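PDB 2XDH: cohesin from Archaeoglobus fulgidus, which probably binds dockerin modules, as cohesins generally do, within a longer protein that may act on or bind carbohydrate. Local coordinates for residues Ile18-Lys23 with Val87-Thr92; Ile24-Lys29 with Ser79-Leu84; Thr118-His123 with Arg150-Glu155. All blocks are in the same frame, centred on the assembly; numbering follows the deposited sequence. Where two conformers were deposited one is given.

Contact 1: Ile18-Lys23 with Val87-Thr92; sequences IQVPVK and VKFRVT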
ATOM      1  N   ILE A  18     -34.657  10.858  -9.749  1.00 65.51           N
ATOM      2  CA  ILE A  18     -33.773   9.717  -9.568  1.00 53.99           C
ATOM      3  C   ILE A  18     -32.523  10.157  -8.830  1.00 52.12           C
ATOM      4  O   ILE A  18     -32.137  11.326  -8.875  1.00 54.58           O
ATOM      5  CB  ILE A  18     -33.326   9.103 -10.906  1.00 63.31           C
ATOM      6  CG1 ILE A  18     -32.531  10.127 -11.721  1.00 63.64           C
ATOM      7  CG2 ILE A  18     -34.508   8.587 -11.681  1.00 62.21           C
ATOM      8  CD1 ILE A  18     -31.890   9.555 -12.965  1.00 57.87           C
ATOM      9  N   GLN A  19     -31.886   9.211  -8.154  1.00 55.37           N
ATOM     10  CA  GLN A  19     -30.646   9.476  -7.444  1.00 54.96           C
ATOM     11  C   GLN A  19     -29.564   8.600  -8.061  1.00 50.41           C
ATOM     12  O   GLN A  19     -29.648   7.381  -7.998  1.00 55.85           O
ATOM     13  CB  GLN A  19     -30.820   9.159  -5.958  1.00 61.83           C
ATOM     14  CG  GLN A  19     -29.757   9.739  -5.053  1.00 70.62           C
ATOM     15  CD  GLN A  19     -30.209  11.010  -4.360  1.00 82.64           C
ATOM     16  OE1 GLN A  19     -31.399  11.337  -4.346  1.00 86.97           O
ATOM     17  NE2 GLN A  19     -29.259  11.736  -3.778  1.00 79.99           N
ATOM     18  N   VAL A  20     -28.569   9.223  -8.684  1.00 41.75           N
ATOM     19  CA  VAL A  20     -27.497   8.490  -9.364  1.00 33.11           C
ATOM     20  C   VAL A  20     -26.171   8.732  -8.661  1.00 34.28           C
ATOM     21  O   VAL A  20     -25.710   9.870  -8.568  1.00 36.97           O
ATOM     22  CB  VAL A  20     -27.330   8.958 -10.812  1.00 39.04           C
ATOM     23  CG1 VAL A  20     -26.171   8.231 -11.467  1.00 41.89           C
ATOM     24  CG2 VAL A  20     -28.641   8.754 -11.605  1.00 45.98           C
ATOM     25  N   PRO A  21     -25.560   7.663  -8.148  1.00 40.19           N
ATOM     26  CA  PRO A  21     -24.262   7.829  -7.500  1.00 34.32           C
ATOM     27  C   PRO A  21     -23.136   7.812  -8.516  1.00 35.15           C
ATOM     28  O   PRO A  21     -23.271   7.209  -9.587  1.00 33.70           O
ATOM     29  CB  PRO A  21     -24.158   6.577  -6.629  1.00 38.22           C
ATOM     30  CG  PRO A  21     -24.875   5.517  -7.447  1.00 42.81           C
ATOM     31  CD  PRO A  21     -26.038   6.264  -8.098  1.00 48.49           C
ATOM     32  N   VAL A  22     -22.031   8.470  -8.172  1.00 33.32           N
ATOM     33  CA  VAL A  22     -20.754   8.224  -8.830  1.00 27.72           C
ATOM     34  C   VAL A  22     -19.848   7.606  -7.769  1.00 37.69           C
ATOM     35  O   VAL A  22     -19.647   8.184  -6.694  1.00 32.20           O
ATOM     36  CB  VAL A  22     -20.157   9.518  -9.378  1.00 29.47           C
ATOM     37  CG1 VAL A  22     -18.716   9.311  -9.834  1.00 28.81           C
ATOM     38  CG2 VAL A  22     -21.039  10.054 -10.520  1.00 28.74           C
ATOM     39  N   LYS A  23     -19.331   6.416  -8.054  1.00 29.36           N
ATOM     40  CA  LYS A  23     -18.635   5.637  -7.044  1.00 29.34           C
ATOM     41  C   LYS A  23     -17.159   5.513  -7.387  1.00 29.41           C
ATOM     42  O   LYS A  23     -16.760   5.681  -8.538  1.00 28.34           O
ATOM     43  CB  LYS A  23     -19.203   4.219  -6.974  1.00 34.01           C
ATOM     44  CG  LYS A  23     -20.669   4.131  -6.692  1.00 50.08           C
ATOM     45  CD  LYS A  23     -21.177   2.745  -7.068  1.00 52.69           C
ATOM     46  CE  LYS A  23     -21.229   2.580  -8.581  1.00 64.17           C
ATOM     47  NZ  LYS A  23     -21.807   1.266  -8.965  1.00 68.26           N
ATOM     48  N   VAL A  87     -26.047  12.370  -7.496  1.00 37.14           N
ATOM     49  CA  VAL A  87     -26.742  13.451  -8.174  1.00 38.98           C
ATOM     50  C   VAL A  87     -28.239  13.175  -8.157  1.00 40.62           C
ATOM     51  O   VAL A  87     -28.688  12.098  -8.527  1.00 40.68           O
ATOM     52  CB  VAL A  87     -26.230  13.679  -9.624  1.00 37.90           C
ATOM     53  CG1 VAL A  87     -26.959  14.850 -10.267  1.00 37.47           C
ATOM     54  CG2 VAL A  87     -24.731  13.952  -9.615  1.00 30.85           C
ATOM     55  N   LYS A  88     -29.014  14.142  -7.684  1.00 45.20           N
ATOM     56  CA  LYS A  88     -30.456  14.016  -7.749  1.00 39.55           C
ATOM     57  C   LYS A  88     -30.902  14.651  -9.057  1.00 44.95           C
ATOM     58  O   LYS A  88     -30.683  15.847  -9.284  1.00 42.75           O
ATOM     59  CB  LYS A  88     -31.126  14.700  -6.553  1.00 43.55           C
ATOM     60  CG  LYS A  88     -32.627  14.449  -6.484  1.00 64.25           C
ATOM     61  CD  LYS A  88     -33.253  15.087  -5.252  1.00 77.03           C
ATOM     62  CE  LYS A  88     -34.640  14.519  -4.993  1.00 86.49           C
ATOM     63  NZ  LYS A  88     -34.591  13.025  -4.911  1.00 89.21           N
ATOM     64  N   PHE A  89     -31.506  13.844  -9.924  1.00 40.48           N
ATOM     65  CA  PHE A  89     -31.986  14.317 -11.213  1.00 44.03           C
ATOM     66  C   PHE A  89     -33.498  14.284 -11.221  1.00 50.30           C
ATOM     67  O   PHE A  89     -34.120  13.530 -10.477  1.00 55.50           O
ATOM     68  CB  PHE A  89     -31.530  13.399 -12.344  1.00 46.66           C
ATOM     69  CG  PHE A  89     -30.075  13.522 -12.710  1.00 47.33           C
ATOM     70  CD1 PHE A  89     -29.593  14.672 -13.314  1.00 40.05           C
ATOM     71  CD2 PHE A  89     -29.204  12.454 -12.507  1.00 40.77           C
ATOM     72  CE1 PHE A  89     -28.268  14.770 -13.689  1.00 43.47           C
ATOM     73  CE2 PHE A  89     -27.889  12.539 -12.865  1.00 38.85           C
ATOM     74  CZ  PHE A  89     -27.404  13.697 -13.461  1.00 37.34           C
ATOM     75  N   ARG A  90     -34.087  15.096 -12.085  1.00 47.19           N
ATOM     76  CA  ARG A  90     -35.502  14.992 -12.367  1.00 48.48           C
ATOM     77  C   ARG A  90     -35.612  14.634 -13.827  1.00 49.26           C
ATOM     78  O   ARG A  90     -34.929  15.221 -14.667  1.00 50.94           O
ATOM     79  CB  ARG A  90     -36.214  16.310 -12.093  1.00 59.03           C
ATOM     80  CG  ARG A  90     -37.580  16.391 -12.744  1.00 72.21           C
ATOM     81  CD  ARG A  90     -38.594  16.974 -11.793  1.00 79.12           C
ATOM     82  NE  ARG A  90     -39.864  17.234 -12.460  1.00 97.92           N
ATOM     83  CZ  ARG A  90     -40.863  17.916 -11.913  1.00100.35           C
ATOM     84  NH1 ARG A  90     -40.733  18.407 -10.687  1.00 96.00           N
ATOM     85  NH2 ARG A  90     -41.987  18.107 -12.591  1.00110.85           N
ATOM     86  N   VAL A  91     -36.449  13.654 -14.128  1.00 52.72           N
ATOM     87  CA  VAL A  91     -36.625  13.218 -15.505  1.00 56.62           C
ATOM     88  C   VAL A  91     -37.635  14.126 -16.198  1.00 65.45           C
ATOM     89  O   VAL A  91     -38.827  14.093 -15.895  1.00 66.02           O
ATOM     90  CB  VAL A  91     -37.098  11.752 -15.566  1.00 51.74           C
ATOM     91  CG1 VAL A  91     -37.186  11.271 -17.012  1.00 50.66           C
ATOM     92  CG2 VAL A  91     -36.178  10.867 -14.742  1.00 48.24           C
ATOM     93  N   THR A  92     -37.146  14.938 -17.127  1.00 72.59           N
ATOM     94  CA  THR A  92     -37.985  15.904 -17.822  1.00 79.09           C
ATOM     95  C   THR A  92     -38.712  15.278 -19.008  1.00 80.00           C
ATOM     96  O   THR A  92     -38.084  14.858 -19.982  1.00 84.73           O
ATOM     97  CB  THR A  92     -37.149  17.093 -18.314  1.00 78.31           C
ATOM     98  OG1 THR A  92     -36.248  16.654 -19.335  1.00 83.04           O
ATOM     99  CG2 THR A  92     -36.352  17.681 -17.169  1.00 69.06           C
TER

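Contact 2: Ile24-Lys29 with Ser79-Leu84; sequences IENADK and SGDGSL. With SO4 (sulfate ion), chain E.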
ATOM      1  N   ILE A  24     -16.360   5.167  -6.388  1.00 26.69           N
ATOM      2  CA  ILE A  24     -14.971   4.801  -6.653  1.00 27.01           C
ATOM      3  C   ILE A  24     -14.737   3.372  -6.192  1.00 32.41           C
ATOM      4  O   ILE A  24     -15.324   2.916  -5.207  1.00 29.19           O
ATOM      5  CB  ILE A  24     -13.978   5.793  -5.989  1.00 32.77           C
ATOM      6  CG1 ILE A  24     -12.557   5.590  -6.526  1.00 30.83           C
ATOM      7  CG2 ILE A  24     -14.015   5.668  -4.464  1.00 30.75           C
ATOM      8  CD1 ILE A  24     -11.654   6.814  -6.324  1.00 25.89           C
ATOM      9  N   GLU A  25     -13.876   2.656  -6.899  0.59 28.52           N
ATOM     10  CA  GLU A  25     -13.558   1.299  -6.496  0.59 28.50           C
ATOM     11  C   GLU A  25     -12.043   1.141  -6.425  0.59 30.47           C
ATOM     12  O   GLU A  25     -11.321   1.616  -7.310  0.59 30.85           O
ATOM     13  CB  GLU A  25     -14.172   0.301  -7.485  0.59 37.07           C
ATOM     14  CG  GLU A  25     -15.691   0.466  -7.639  0.59 42.70           C
ATOM     15  CD  GLU A  25     -16.459   0.144  -6.360  0.59 48.98           C
ATOM     16  OE1 GLU A  25     -16.115  -0.866  -5.713  0.59 41.73           O
ATOM     17  OE2 GLU A  25     -17.395   0.902  -5.993  0.59 49.66           O
ATOM     18  N   ASN A  26     -11.575   0.511  -5.351  1.00 28.52           N
ATOM     19  CA  ASN A  26     -10.152   0.306  -5.111  1.00 33.03           C
ATOM     20  C   ASN A  26      -9.347   1.594  -5.028  1.00 35.22           C
ATOM     21  O   ASN A  26      -8.239   1.683  -5.546  1.00 31.41           O
ATOM     22  CB  ASN A  26      -9.582  -0.622  -6.171  1.00 32.51           C
ATOM     23  CG  ASN A  26     -10.338  -1.935  -6.233  1.00 47.29           C
ATOM     24  OD1 ASN A  26     -10.502  -2.616  -5.222  1.00 48.84           O
ATOM     25  ND2 ASN A  26     -10.850  -2.265  -7.404  1.00 47.34           N
ATOM     26  N   ALA A  27      -9.909   2.604  -4.372  1.00 30.40           N
ATOM     27  CA  ALA A  27      -9.151   3.821  -4.103  1.00 29.45           C
ATOM     28  C   ALA A  27      -8.019   3.519  -3.121  1.00 35.11           C
ATOM     29  O   ALA A  27      -8.179   2.722  -2.190  1.00 31.81           O
ATOM     30  CB  ALA A  27     -10.076   4.911  -3.530  1.00 27.22           C
ATOM     31  N   ASP A  28      -6.882   4.179  -3.308  1.00 31.53           N
ATOM     32  CA  ASP A  28      -5.736   3.968  -2.426  1.00 34.76           C
ATOM     33  C   ASP A  28      -5.188   5.317  -1.963  1.00 31.74           C
ATOM     34  O   ASP A  28      -4.345   5.934  -2.634  1.00 30.75           O
ATOM     35  CB  ASP A  28      -4.670   3.147  -3.160  1.00 35.35           C
ATOM     36  CG  ASP A  28      -3.442   2.866  -2.306  1.00 51.10           C
ATOM     37  OD1 ASP A  28      -3.543   2.975  -1.066  1.00 43.28           O
ATOM     38  OD2 ASP A  28      -2.379   2.519  -2.887  1.00 47.63           O
ATOM     39  N   LYS A  29      -5.701   5.793  -0.830  1.00 30.27           N
ATOM     40  CA  LYS A  29      -5.263   7.063  -0.260  1.00 29.22           C
ATOM     41  C   LYS A  29      -5.363   8.230  -1.240  1.00 30.43           C
ATOM     42  O   LYS A  29      -4.446   9.041  -1.366  1.00 30.84           O
ATOM     43  CB  LYS A  29      -3.840   6.926   0.290  1.00 34.52           C
ATOM     44  CG  LYS A  29      -3.755   5.862   1.393  1.00 37.04           C
ATOM     45  CD  LYS A  29      -2.351   5.724   1.954  1.00 45.45           C
ATOM     46  CE  LYS A  29      -2.218   4.435   2.759  1.00 50.05           C
ATOM     47  NZ  LYS A  29      -0.842   4.273   3.304  1.00 48.79           N
ATOM     48  N   SER A  79      -9.940   5.738   0.586  1.00 28.30           N
ATOM     49  CA  SER A  79      -9.525   4.413   0.137  1.00 29.14           C
ATOM     50  C   SER A  79     -10.718   3.472   0.070  1.00 36.77           C
ATOM     51  O   SER A  79     -11.748   3.726   0.696  1.00 35.94           O
ATOM     52  CB  SER A  79      -8.487   3.819   1.110  1.00 34.09           C
ATOM     53  OG  SER A  79      -7.321   4.630   1.161  1.00 35.10           O
ATOM     54  N   GLY A  80     -10.565   2.378  -0.669  1.00 34.87           N
ATOM     55  CA  GLY A  80     -11.594   1.355  -0.754  1.00 37.13           C
ATOM     56  C   GLY A  80     -12.684   1.674  -1.764  1.00 38.92           C
ATOM     57  O   GLY A  80     -12.440   2.338  -2.774  1.00 34.49           O
ATOM     58  N   ASP A  81     -13.889   1.179  -1.499  1.00 32.73           N
ATOM     59  CA  ASP A  81     -15.002   1.327  -2.424  1.00 31.45           C
ATOM     60  C   ASP A  81     -16.093   2.146  -1.741  1.00 36.67           C
ATOM     61  O   ASP A  81     -16.301   2.009  -0.544  1.00 33.93           O
ATOM     62  CB  ASP A  81     -15.611  -0.023  -2.759  1.00 30.66           C
ATOM     63  CG  ASP A  81     -14.604  -1.024  -3.315  1.00 40.63           C
ATOM     64  OD1 ASP A  81     -13.490  -0.642  -3.722  1.00 39.76           O
ATOM     65  OD2 ASP A  81     -14.955  -2.216  -3.358  1.00 47.77           O
ATOM     66  N   GLY A  82     -16.822   2.947  -2.507  1.00 32.02           N
ATOM     67  CA  GLY A  82     -17.935   3.697  -1.951  1.00 32.62           C
ATOM     68  C   GLY A  82     -18.352   4.813  -2.888  1.00 32.62           C
ATOM     69  O   GLY A  82     -17.764   4.981  -3.948  1.00 36.43           O
ATOM     70  N   SER A  83     -19.380   5.569  -2.513  1.00 27.65           N
ATOM     71  CA  SER A  83     -19.812   6.683  -3.340  1.00 30.36           C
ATOM     72  C   SER A  83     -19.019   7.954  -3.039  1.00 33.74           C
ATOM     73  O   SER A  83     -18.717   8.263  -1.880  1.00 31.23           O
ATOM     74  CB  SER A  83     -21.315   6.927  -3.168  1.00 38.64           C
ATOM     75  OG  SER A  83     -21.658   6.984  -1.797  1.00 39.64           O
ATOM     76  N   LEU A  84     -18.685   8.675  -4.104  1.00 29.46           N
ATOM     77  CA  LEU A  84     -18.030   9.975  -4.028  1.00 31.18           C
ATOM     78  C   LEU A  84     -19.073  11.073  -3.934  1.00 34.78           C
ATOM     79  O   LEU A  84     -18.885  12.065  -3.234  1.00 33.69           O
ATOM     80  CB  LEU A  84     -17.172  10.205  -5.274  1.00 26.94           C
ATOM     81  CG  LEU A  84     -15.984   9.259  -5.419  1.00 29.82           C
ATOM     82  CD1 LEU A  84     -15.258   9.540  -6.729  1.00 28.45           C
ATOM     83  CD2 LEU A  84     -15.051   9.442  -4.218  1.00 31.27           C
TER
HETATM   84  S   SO4 E1670       1.149   2.521  -0.004  0.64208.50           S
HETATM   85  O1  SO4 E1670       1.773   1.695   1.026  0.64210.05           O
HETATM   86  O2  SO4 E1670       1.760   3.847  -0.001  0.64208.83           O
HETATM   87  O3  SO4 E1670      -0.280   2.643   0.269  0.64206.54           O
HETATM   88  O4  SO4 E1670       1.344   1.898  -1.311  0.64208.43           O
HETATM   89  O   HOH W   1     -13.112  -3.812  -4.284  1.00 54.89           O
HETATM   90  O   HOH W   2      -5.206   2.533   1.397  1.00 69.69           O

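Contact 3: Thr118-His123 with Arg150-Glu155; sequences TLRNSH and RIVSQE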
ATOM      1  N   THR A 118     -41.131  -2.526 -28.796  1.00188.10           N
ATOM      2  CA  THR A 118     -41.308  -1.389 -27.901  1.00186.94           C
ATOM      3  C   THR A 118     -40.239  -0.326 -28.140  1.00187.28           C
ATOM      4  O   THR A 118     -40.436   0.846 -27.817  1.00188.73           O
ATOM      5  CB  THR A 118     -41.275  -1.825 -26.421  1.00182.09           C
ATOM      6  OG1 THR A 118     -42.262  -2.838 -26.198  1.00182.68           O
ATOM      7  CG2 THR A 118     -41.552  -0.643 -25.503  1.00179.93           C
ATOM      8  N   LEU A 119     -39.114  -0.743 -28.717  1.00185.25           N
ATOM      9  CA  LEU A 119     -37.971   0.140 -28.960  1.00181.15           C
ATOM     10  C   LEU A 119     -37.667   1.062 -27.774  1.00173.86           C
ATOM     11  O   LEU A 119     -38.131   0.808 -26.664  1.00173.08           O
ATOM     12  CB  LEU A 119     -38.135   0.926 -30.272  1.00185.39           C
ATOM     13  CG  LEU A 119     -39.469   1.594 -30.623  1.00189.99           C
ATOM     14  CD1 LEU A 119     -39.605   2.939 -29.927  1.00191.35           C
ATOM     15  CD2 LEU A 119     -39.605   1.760 -32.132  1.00190.59           C
ATOM     16  N   ARG A 120     -36.881   2.109 -28.029  1.00167.41           N
ATOM     17  CA  ARG A 120     -36.421   3.077 -27.022  1.00161.08           C
ATOM     18  C   ARG A 120     -34.925   3.328 -27.179  1.00151.12           C
ATOM     19  O   ARG A 120     -34.222   2.546 -27.817  1.00152.26           O
ATOM     20  CB  ARG A 120     -36.708   2.618 -25.589  1.00162.94           C
ATOM     21  CG  ARG A 120     -38.092   2.983 -25.066  1.00167.32           C
ATOM     22  CD  ARG A 120     -38.352   2.314 -23.724  1.00168.15           C
ATOM     23  NE  ARG A 120     -39.771   2.276 -23.385  1.00171.74           N
ATOM     24  CZ  ARG A 120     -40.262   1.705 -22.289  1.00171.82           C
ATOM     25  NH1 ARG A 120     -39.447   1.122 -21.422  1.00169.36           N
ATOM     26  NH2 ARG A 120     -41.568   1.716 -22.060  1.00174.32           N
ATOM     27  N   ASN A 121     -34.440   4.415 -26.587  1.00139.78           N
ATOM     28  CA  ASN A 121     -33.018   4.735 -26.654  1.00127.78           C
ATOM     29  C   ASN A 121     -32.420   5.171 -25.316  1.00108.16           C
ATOM     30  O   ASN A 121     -33.082   5.812 -24.495  1.00105.38           O
ATOM     31  CB  ASN A 121     -32.742   5.785 -27.735  1.00131.96           C
ATOM     32  CG  ASN A 121     -31.698   5.326 -28.736  1.00133.08           C
ATOM     33  OD1 ASN A 121     -31.835   5.549 -29.939  1.00136.21           O
ATOM     34  ND2 ASN A 121     -30.651   4.674 -28.243  1.00131.35           N
ATOM     35  N   SER A 122     -31.157   4.817 -25.114  1.00 87.58           N
ATOM     36  CA  SER A 122     -30.465   5.094 -23.864  1.00 73.92           C
ATOM     37  C   SER A 122     -29.601   6.349 -23.957  1.00 62.13           C
ATOM     38  O   SER A 122     -29.327   6.849 -25.047  1.00 64.37           O
ATOM     39  CB  SER A 122     -29.613   3.888 -23.457  1.00 75.52           C
ATOM     40  OG  SER A 122     -28.723   3.508 -24.494  1.00 77.66           O
ATOM     41  N   HIS A 123     -29.179   6.853 -22.803  1.00 47.08           N
ATOM     42  CA  HIS A 123     -28.358   8.059 -22.729  1.00 46.62           C
ATOM     43  C   HIS A 123     -27.152   7.821 -21.825  1.00 38.51           C
ATOM     44  O   HIS A 123     -27.227   7.040 -20.887  1.00 43.86           O
ATOM     45  CB  HIS A 123     -29.172   9.225 -22.171  1.00 50.42           C
ATOM     46  CG  HIS A 123     -30.415   9.521 -22.945  1.00 49.09           C
ATOM     47  ND1 HIS A 123     -30.445  10.423 -23.987  1.00 60.34           N
ATOM     48  CD2 HIS A 123     -31.673   9.036 -22.828  1.00 54.66           C
ATOM     49  CE1 HIS A 123     -31.670  10.481 -24.480  1.00 63.77           C
ATOM     50  NE2 HIS A 123     -32.435   9.649 -23.795  1.00 64.06           N
ATOM     51  N   ARG A 150     -32.157   5.459 -18.975  1.00 43.79           N
ATOM     52  CA  ARG A 150     -33.276   5.246 -19.895  1.00 47.45           C
ATOM     53  C   ARG A 150     -34.604   5.716 -19.303  1.00 44.99           C
ATOM     54  O   ARG A 150     -34.882   5.500 -18.126  1.00 44.89           O
ATOM     55  CB  ARG A 150     -33.411   3.764 -20.280  1.00 50.86           C
ATOM     56  CG  ARG A 150     -32.401   3.273 -21.294  1.00 66.29           C
ATOM     57  CD  ARG A 150     -32.999   2.191 -22.188  1.00 78.06           C
ATOM     58  NE  ARG A 150     -33.641   1.121 -21.425  1.00 85.93           N
ATOM     59  CZ  ARG A 150     -34.892   0.713 -21.616  1.00 85.57           C
ATOM     60  NH1 ARG A 150     -35.639   1.286 -22.551  1.00 87.14           N
ATOM     61  NH2 ARG A 150     -35.398  -0.268 -20.877  1.00 82.22           N
ATOM     62  N   ILE A 151     -35.440   6.334 -20.125  1.00 47.62           N
ATOM     63  CA  ILE A 151     -36.795   6.628 -19.688  1.00 53.55           C
ATOM     64  C   ILE A 151     -37.630   5.360 -19.803  1.00 59.69           C
ATOM     65  O   ILE A 151     -37.628   4.698 -20.838  1.00 59.62           O
ATOM     66  CB  ILE A 151     -37.429   7.748 -20.505  1.00 57.48           C
ATOM     67  CG1 ILE A 151     -36.564   9.005 -20.432  1.00 51.42           C
ATOM     68  CG2 ILE A 151     -38.831   8.046 -19.998  1.00 64.02           C
ATOM     69  CD1 ILE A 151     -37.145  10.142 -21.200  1.00 67.29           C
ATOM     70  N   VAL A 152     -38.348   5.039 -18.733  1.00 59.27           N
ATOM     71  CA  VAL A 152     -39.004   3.746 -18.581  1.00 59.04           C
ATOM     72  C   VAL A 152     -40.383   3.933 -17.921  1.00 68.23           C
ATOM     73  O   VAL A 152     -40.638   4.966 -17.310  1.00 72.35           O
ATOM     74  CB  VAL A 152     -38.091   2.823 -17.735  1.00 62.06           C
ATOM     75  CG1 VAL A 152     -38.848   2.158 -16.602  1.00 66.51           C
ATOM     76  CG2 VAL A 152     -37.369   1.814 -18.624  1.00 53.35           C
ATOM     77  N   SER A 153     -41.270   2.949 -18.053  1.00 70.80           N
ATOM     78  CA  SER A 153     -42.600   3.037 -17.452  1.00 77.98           C
ATOM     79  C   SER A 153     -42.611   2.424 -16.059  1.00 89.24           C
ATOM     80  O   SER A 153     -41.675   2.608 -15.285  1.00 77.56           O
ATOM     81  CB  SER A 153     -43.618   2.300 -18.315  1.00 79.26           C
ATOM     82  OG  SER A 153     -43.421   0.898 -18.224  1.00 76.77           O
ATOM     83  N   GLN A 154     -43.678   1.688 -15.750  1.00101.55           N
ATOM     84  CA  GLN A 154     -43.761   0.906 -14.519  1.00105.60           C
ATOM     85  C   GLN A 154     -42.780  -0.263 -14.531  1.00 99.52           C
ATOM     86  O   GLN A 154     -42.920  -1.211 -13.757  1.00 88.41           O
ATOM     87  CB  GLN A 154     -45.175   0.359 -14.313  1.00116.42           C
ATOM     88  CG  GLN A 154     -46.233   1.405 -14.013  1.00127.16           C
ATOM     89  CD  GLN A 154     -47.566   0.782 -13.636  1.00137.61           C
ATOM     90  OE1 GLN A 154     -48.565   1.480 -13.451  1.00142.43           O
ATOM     91  NE2 GLN A 154     -47.586  -0.541 -13.520  1.00140.12           N
ATOM     92  N   GLU A 155     -41.789  -0.207 -15.415  1.00102.12           N
ATOM     93  CA  GLU A 155     -40.747  -1.222 -15.417  1.00100.17           C
ATOM     94  C   GLU A 155     -39.903  -1.098 -14.145  1.00 96.19           C
ATOM     95  O   GLU A 155     -38.731  -1.459 -14.122  1.00 90.02           O
ATOM     96  CB  GLU A 155     -39.878  -1.119 -16.674  1.00 96.98           C
ATOM     97  CG  GLU A 155     -38.949  -2.308 -16.886  1.00101.19           C
ATOM     98  CD  GLU A 155     -38.152  -2.210 -18.170  1.00108.80           C
ATOM     99  OE1 GLU A 155     -38.662  -1.618 -19.145  1.00115.16           O
ATOM    100  OE2 GLU A 155     -37.014  -2.722 -18.208  1.00108.89           O
TER

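Contact 1: Ile18-Lys23 with Val87-Thr92
Ile18 and Val20 pair with Phe89 and Val87 as two hydrogen-bonded antiparallel rungs of the cohesin β-sandwich, a jelly-roll fold, with the non-hydrogen-bonded pair Gln19 and Lys88 between them. Four backbone bonds hold strands 17-38 and 82-91 together here. Val20 and Val87 exchange both of theirs almost straight, each with an N-H...O angle of 173°; Val87 N reaches Val20 O at 2.7 Å. Ile18 N and O are answered by Phe89 O and N, a little less straight. CA-H...O contacts accompany the middle pair, as where Gln19 CA lies 3.4 Å from Val87 O.

Apolar residues gather on the face of Ile18, Val20, Val87 and Phe89, which looks into the sandwich; branched and aromatic side chains suit it because they fill the interior and need no polar partner. Ile18 holds CG1 between its backbone N and carbonyl carbon (chi1 62°), and this lays CG1 against Phe89 CB at 3.5 Å. The same rotation sends CG2 the other way, to Val91 CG2 at 4.2 Å. Val91 and Ile18 also rest on Ala12 of strand 3-12, while Tyr39 meets the ring of Phe89.

Polar residues take the other face, which is partly exposed, where the ends of long side chains can reach water. The Gln19 chain bends at chi2 (100°), bringing OE1 to 3.7 Å from Lys88 NZ, a distance at which the amide oxygen may still feel the ammonium charge. The lysine also touches Asp17.

The Phe89 ring is met from two directions. Val87 CG1, from its own strand, sits 3.4 Å above the ring plane and towards the rim, whereas Val20 CG2 comes in at the edge, 3.8 Å from Phe89 CD2.

Contact 2: Ile24-Lys29 with Ser79-Leu84
Ser79 OG has two partners: Lys29 N donates to it at 2.8 Å, and a water that donates to Asp28 OD1 is also hydrogen-bonded to it. A short hydroxyl suits this spot, where the chain turns a corner at Lys29 and the serine oxygen accepts a backbone N-H of the facing segment.

Asp81 likewise takes a backbone N-H of 24-29, that of Asn26. Its CG stands beside the backbone N (chi1 -56°), which brings OD1 to Asn26 N at 2.8 Å; the bond is nearly straight, at 170°, and meets the oxygen close to its C-O axis. A second water donates to both Asp81 OD2 and Asn26 OD1, bridging the two side chains.

Ile24 N binds Gly82 O at 2.8 Å, Gly82 N returns a bond to Ile24 O at 3.1 Å, and Ala27 and Gly80 exchange two more. Beside the Ile24-Gly82 pair, Ile24 CG2 packs on Leu84 CD2 at 3.9 Å. Gly82 adopts backbone angles at which a CB would press on the preceding carbonyl, and Gly80 has a positive phi, so glycine fits both places.

At the outer end the charges turn to other subunits: Asp28 makes a salt bridge to Lys29 of the second subunit, and Lys29 to Asp28 of the third. Lys29 NZ also makes a weak hydrogen bond to O3 of a sulfate, 3.5 Å away. Its side chain lies about 6 Å from that of Asp136, seen to bind magnesium, though none is bound to this chain in the model.

Asn26 accepts a left-handed backbone (phi 59°), as asparagine does readily, so that Asn26 and Ala27 together face Gly80 and shift the register by one: a G1 β-bulge, kinking an antiparallel pair of the sandwich.

Contact 3: Thr118-His123 with Arg150-Glu155
Arg120, Arg150 and Glu155 meet in a solvent-facing salt-bridge network at one end of the β-sandwich, where the loop leading into strand 123-134 passes the tail that leaves strand 142-151. Around it the two backbones are mostly irregular, and side chains make the contact.

Arg120 spans most of the gap. Its chain runs extended from CG to NE past the carbonyl of Ile151, and the guanidinium ends beside Val152, where NH1 lies 3.6 Å from Val152 CG2. Arginine suits such a place because its long aliphatic part can lie along a surface while its charge stays near water. Arg150 comes in at about a right angle to it, folded back by bends at chi2 and chi3 (chi3 -51°), with NH1 near the CD of Arg120. The methylenes of Arg150 also rest on the loop, CG standing 3.6 Å from Ser122 CB.

Glu155 gathers the two cations. Its OE1 is 3.6 Å from Arg120 NH1 and 3.9 Å from Arg150 NH2, both long for salt bridges. The carboxylate is only 20° from the guanidinium plane of Arg120, and OE1 lies at that group's edge rather than over its face. Anchoring of the tail comes from elsewhere too, since Val152 pairs by backbone with Ala12 and touches Glu11.

Backbone Ser153 N is buried by the contact and has no partner in the model. The NH1 atoms of Arg120 and Arg150 lie 4.0 Å apart, and the carboxylate they share probably balances part of their joint charge through weak, long-range attraction.

Contacts 1 and 2 join the same two strands, 17-38 and 82-91, and run into one another through a probable hydrogen bond from Leu84 N to Val22 O. Contact 1 lies in the buried middle of the sandwich and combines regular pairing with an apolar face; contact 2, partly buried and about 20 Å away between centres, breaks that regularity with a bulge, glycines and side-chain bonds, and reaches other subunits. Contact 3 is a surface contact at the far end, with no hydrogen bonds between its segments, joined by long charge pairs and aliphatic contacts. It touches contact 1 where Val91 CG1 meets Ile151 CG1, but stays about 18 Å from contact 2 at the nearest atoms.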